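Local coordinates for flagellar hook-associated protein 2 (Helicobacter pylori, PDB 6IWY) that caps the distal end of the growing flagellar filament, promoting flagellin polymerisation there and keeping exported flagellin subunits from leaking away, at residues A[167-171]-A[189-194]; A[156-160]-A[226-230]. All blocks are in the same frame, centred on the assembly; numbering follows the deposited sequence.

Contact 1 of 2, residues A[167-171]-A[189-194]; sequences VPIML and AMEQAL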
# COMPACT_ATOMS: atom_id res chain seq x y z
N VAL A 167 -9.81 18.19 0.81
CA VAL A 167 -9.48 18.79 2.10
C VAL A 167 -8.45 19.89 1.84
O VAL A 167 -7.30 19.60 1.48
CB VAL A 167 -8.85 17.76 3.03
CG1 VAL A 167 -8.49 18.39 4.35
CG2 VAL A 167 -9.78 16.53 3.19
N PRO A 168 -8.86 21.15 1.98
CA PRO A 168 -7.91 22.24 1.79
C PRO A 168 -6.79 22.10 2.76
O PRO A 168 -7.04 21.67 3.84
CB PRO A 168 -8.74 23.48 2.13
CG PRO A 168 -10.15 23.10 1.85
CD PRO A 168 -10.24 21.63 2.12
N ILE A 169 -5.56 22.42 2.40
CA ILE A 169 -4.49 22.47 3.38
C ILE A 169 -3.92 23.88 3.46
O ILE A 169 -3.30 24.35 2.51
CB ILE A 169 -3.36 21.44 3.07
CG1 ILE A 169 -3.75 20.04 3.62
CG2 ILE A 169 -2.03 21.85 3.72
CD1 ILE A 169 -4.68 19.21 2.73
N MET A 170 -4.13 24.53 4.59
CA MET A 170 -3.68 25.92 4.82
C MET A 170 -2.54 25.97 5.82
O MET A 170 -2.55 25.25 6.84
CB MET A 170 -4.81 26.77 5.37
CG MET A 170 -6.09 26.70 4.55
SD MET A 170 -5.83 27.11 2.80
CE MET A 170 -7.56 27.35 2.36
N LEU A 171 -1.57 26.85 5.54
CA LEU A 171 -0.31 26.85 6.25
C LEU A 171 0.50 28.08 5.90
O LEU A 171 0.92 28.25 4.75
CB LEU A 171 0.51 25.62 5.84
CG LEU A 171 1.79 25.38 6.62
CD1 LEU A 171 1.47 25.19 8.13
CD2 LEU A 171 2.51 24.15 6.05
N ALA A 189 -0.19 20.06 9.56
CA ALA A 189 -1.23 20.79 8.87
C ALA A 189 -2.20 19.79 8.29
O ALA A 189 -3.39 19.92 8.50
CB ALA A 189 -0.68 21.71 7.80
N MET A 190 -1.68 18.77 7.59
CA MET A 190 -2.51 17.76 6.88
C MET A 190 -3.30 16.91 7.85
O MET A 190 -4.48 16.59 7.64
CB MET A 190 -1.63 16.82 6.04
CG MET A 190 -0.94 17.49 4.86
SD MET A 190 -0.03 16.36 3.79
CE MET A 190 0.54 17.49 2.51
N GLU A 191 -2.63 16.54 8.93
CA GLU A 191 -3.27 15.78 9.98
C GLU A 191 -4.37 16.60 10.63
O GLU A 191 -5.44 16.07 10.89
CB GLU A 191 -2.23 15.29 11.00
CG GLU A 191 -1.39 14.12 10.50
CD GLU A 191 -0.44 13.50 11.54
OE1 GLU A 191 -0.17 14.15 12.57
OE2 GLU A 191 0.06 12.36 11.32
N GLN A 192 -4.13 17.89 10.88
CA GLN A 192 -5.14 18.75 11.52
C GLN A 192 -6.35 18.91 10.62
O GLN A 192 -7.47 18.89 11.08
CB GLN A 192 -4.57 20.13 11.87
CG GLN A 192 -3.78 20.15 13.17
CD GLN A 192 -3.34 21.56 13.60
OE1 GLN A 192 -4.05 22.54 13.37
NE2 GLN A 192 -2.18 21.66 14.24
N ALA A 193 -6.11 19.03 9.33
CA ALA A 193 -7.20 19.21 8.39
C ALA A 193 -8.08 17.95 8.40
O ALA A 193 -9.30 18.01 8.58
CB ALA A 193 -6.67 19.49 6.99
N LEU A 194 -7.43 16.81 8.24
CA LEU A 194 -8.16 15.57 8.21
C LEU A 194 -8.92 15.31 9.51
O LEU A 194 -10.05 14.84 9.48
CB LEU A 194 -7.22 14.43 7.83
CG LEU A 194 -6.91 14.40 6.33
CD1 LEU A 194 -5.79 13.43 5.97
CD2 LEU A 194 -8.14 14.02 5.62

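Contact 2 of 2, residues A[156-160]-A[226-230]; sequences NLKGA and RGGNI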
# COMPACT_ATOMS: atom_id res chain seq x y z
N ASN A 156 -7.07 15.21 -2.01
CA ASN A 156 -8.25 14.49 -2.44
C ASN A 156 -8.15 13.02 -2.05
O ASN A 156 -7.30 12.30 -2.59
CB ASN A 156 -8.40 14.58 -3.93
CG ASN A 156 -9.70 15.14 -4.32
OD1 ASN A 156 -9.87 16.38 -4.32
ND2 ASN A 156 -10.66 14.27 -4.64
N LEU A 157 -9.01 12.61 -1.12
CA LEU A 157 -9.04 11.28 -0.58
C LEU A 157 -10.46 10.78 -0.62
O LEU A 157 -11.40 11.59 -0.69
CB LEU A 157 -8.59 11.29 0.87
CG LEU A 157 -7.12 11.62 1.10
CD1 LEU A 157 -6.92 12.40 2.42
CD2 LEU A 157 -6.37 10.34 1.13
N LYS A 158 -10.59 9.45 -0.53
CA LYS A 158 -11.88 8.79 -0.42
C LYS A 158 -12.37 8.87 1.02
O LYS A 158 -11.66 8.51 1.92
CB LYS A 158 -11.78 7.33 -0.84
CG LYS A 158 -13.12 6.70 -1.07
CD LYS A 158 -13.03 5.29 -1.62
CE LYS A 158 -12.72 4.24 -0.55
NZ LYS A 158 -13.44 2.97 -0.87
N GLY A 159 -13.59 9.33 1.22
CA GLY A 159 -14.14 9.52 2.56
C GLY A 159 -14.90 8.34 3.15
O GLY A 159 -15.16 7.34 2.50
N ALA A 160 -15.28 8.49 4.40
CA ALA A 160 -16.11 7.53 5.11
C ALA A 160 -17.38 7.12 4.32
O ALA A 160 -17.87 6.02 4.50
CB ALA A 160 -16.49 8.11 6.44
N ARG A 226 -7.27 1.48 2.80
CA ARG A 226 -8.42 0.99 2.02
C ARG A 226 -8.15 1.00 0.52
O ARG A 226 -8.89 0.39 -0.25
CB ARG A 226 -9.74 1.70 2.29
CG ARG A 226 -10.03 2.16 3.71
CD ARG A 226 -9.77 3.65 3.73
NE ARG A 226 -11.01 4.38 3.68
CZ ARG A 226 -11.20 5.56 3.10
NH1 ARG A 226 -10.24 6.18 2.43
NH2 ARG A 226 -12.43 6.08 3.16
N GLY A 227 -7.09 1.68 0.09
CA GLY A 227 -6.70 1.68 -1.29
C GLY A 227 -7.32 2.74 -2.18
O GLY A 227 -7.07 2.74 -3.35
N GLY A 228 -8.09 3.67 -1.64
CA GLY A 228 -8.75 4.66 -2.48
C GLY A 228 -7.77 5.62 -3.17
O GLY A 228 -6.66 5.81 -2.73
N ASN A 229 -8.23 6.22 -4.26
CA ASN A 229 -7.52 7.29 -4.92
C ASN A 229 -7.01 8.32 -3.93
O ASN A 229 -7.70 8.65 -2.98
CB ASN A 229 -8.44 7.96 -5.91
CG ASN A 229 -8.77 7.08 -7.09
OD1 ASN A 229 -8.29 5.96 -7.21
ND2 ASN A 229 -9.59 7.58 -7.99
N ILE A 230 -5.77 8.75 -4.13
CA ILE A 230 -5.19 9.89 -3.45
C ILE A 230 -4.67 10.90 -4.51
O ILE A 230 -4.01 10.49 -5.48
CB ILE A 230 -3.99 9.50 -2.59
CG1 ILE A 230 -4.36 8.44 -1.55
CG2 ILE A 230 -3.42 10.74 -1.84
CD1 ILE A 230 -3.10 7.88 -0.86

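Contact 1 of 2, residues A[167-171]-A[189-194]
Helix 179-196 packs here on the face of strand 164-173 that carries Val167, Ile169 and Leu171, an apolar helix-on-sheet contact with no hydrogen bond between the two segments. The three side chains set out from the strand toward the helix and meet Ala189, Met190, Ala193 and Leu194. Val167 straddles the end of the patch: CG1, anti to the backbone N (chi1 180°), lies 3.4 Å from Ala193 CB, while CG2 reaches CD2 of Leu194 at 3.9 Å, the two side chains crossing at about a right angle. Ile169, in the middle, crosses Met190 at a slant, its CG1 4.0 Å from Met190 CG, and turns CG2 toward the methyl of Ala189. The extended Met190 chain runs on past this touch to Ile211 of strand 209-214. At the other end Leu171 brings CD1 to 4.1 Å from Ala189 CB. The small methyls of Ala189 and Ala193 are consistent with the close approach of helix and strand, Ile169 CA and Met190 CA being 6.2 Å apart. Pro168 and Met170, between the inward residues, lie at the exposed margin. Leu155 and Leu143 on the adjacent strands join Ile169, and Phe200 meets both Val167 and Leu194, extending the hydrophobic layer. Such packing of a helix across one face of an antiparallel sheet is typical of a two-layer alpha+beta domain.

Contact 2 of 2, residues A[156-160]-A[226-230]
Arg226 reaches across from the loop before strand 230-233 to grip the backbone carbonyl of Lys158 where strand 154-158 ends. Both terminal nitrogens bond to the same oxygen: NH1 and NH2 each lie 2.8 Å from Lys158 O, which sits nearly in the guanidinium plane. They come from the same side of the carbonyl plane, NH1 tilted from it and NH2 well above it, and both bonds are bent, with N-H...O angles of 144° and 140°. Bends at chi2 and chi3 curl the arginine chain back toward the strand. The aliphatic part of Lys158 folds over one guanidinium face, CE standing 4.1 Å above its plane. Gly228, with no side chain, passes close to Lys158, its CA 4.4 Å from Lys158 CB. On the buried side, Leu157 and Ile230 lie side by side, pointing the same way, with Leu157 CD2 3.9 Å from Ile230 CG1; Ile230 CA also makes a CH...O contact with Asn156 O at 3.3 Å. Away from these groups the contact is looser: the end of the Asn229 side chain leads away from strand 154-158, and exposed Ala160, at the end of its segment, touches the loop only marginally. Asp224 forms a salt bridge with Arg226 NH1, and Glu350 forms one with Lys158 NZ. The two cations therefore probably sit near each other at little cost, since each has a carboxylate partner, while the double grip may polarise the Lys158 carbonyl.

Contacts 1 and 2 belong to one antiparallel sheet, in which strands 164-173 and 154-158 are neighbours and 230-233 lies at the edge beyond 154-158. Their centres are about 15 Å apart, and they meet directly where Leu194 CD2 packs on Leu157 CD1 at 3.8 Å. Phe200 touches Val167 and Leu194 as well as Leu157, so one hydrophobic layer runs from the helix toward the edge strand. Contact 1 covers part of one face of the sheet by apolar packing alone, whereas contact 2 adds polar bonds from Arg226 to a smaller apolar touch. Both are structural packing within a single domain of this fragment of the longer cap protein.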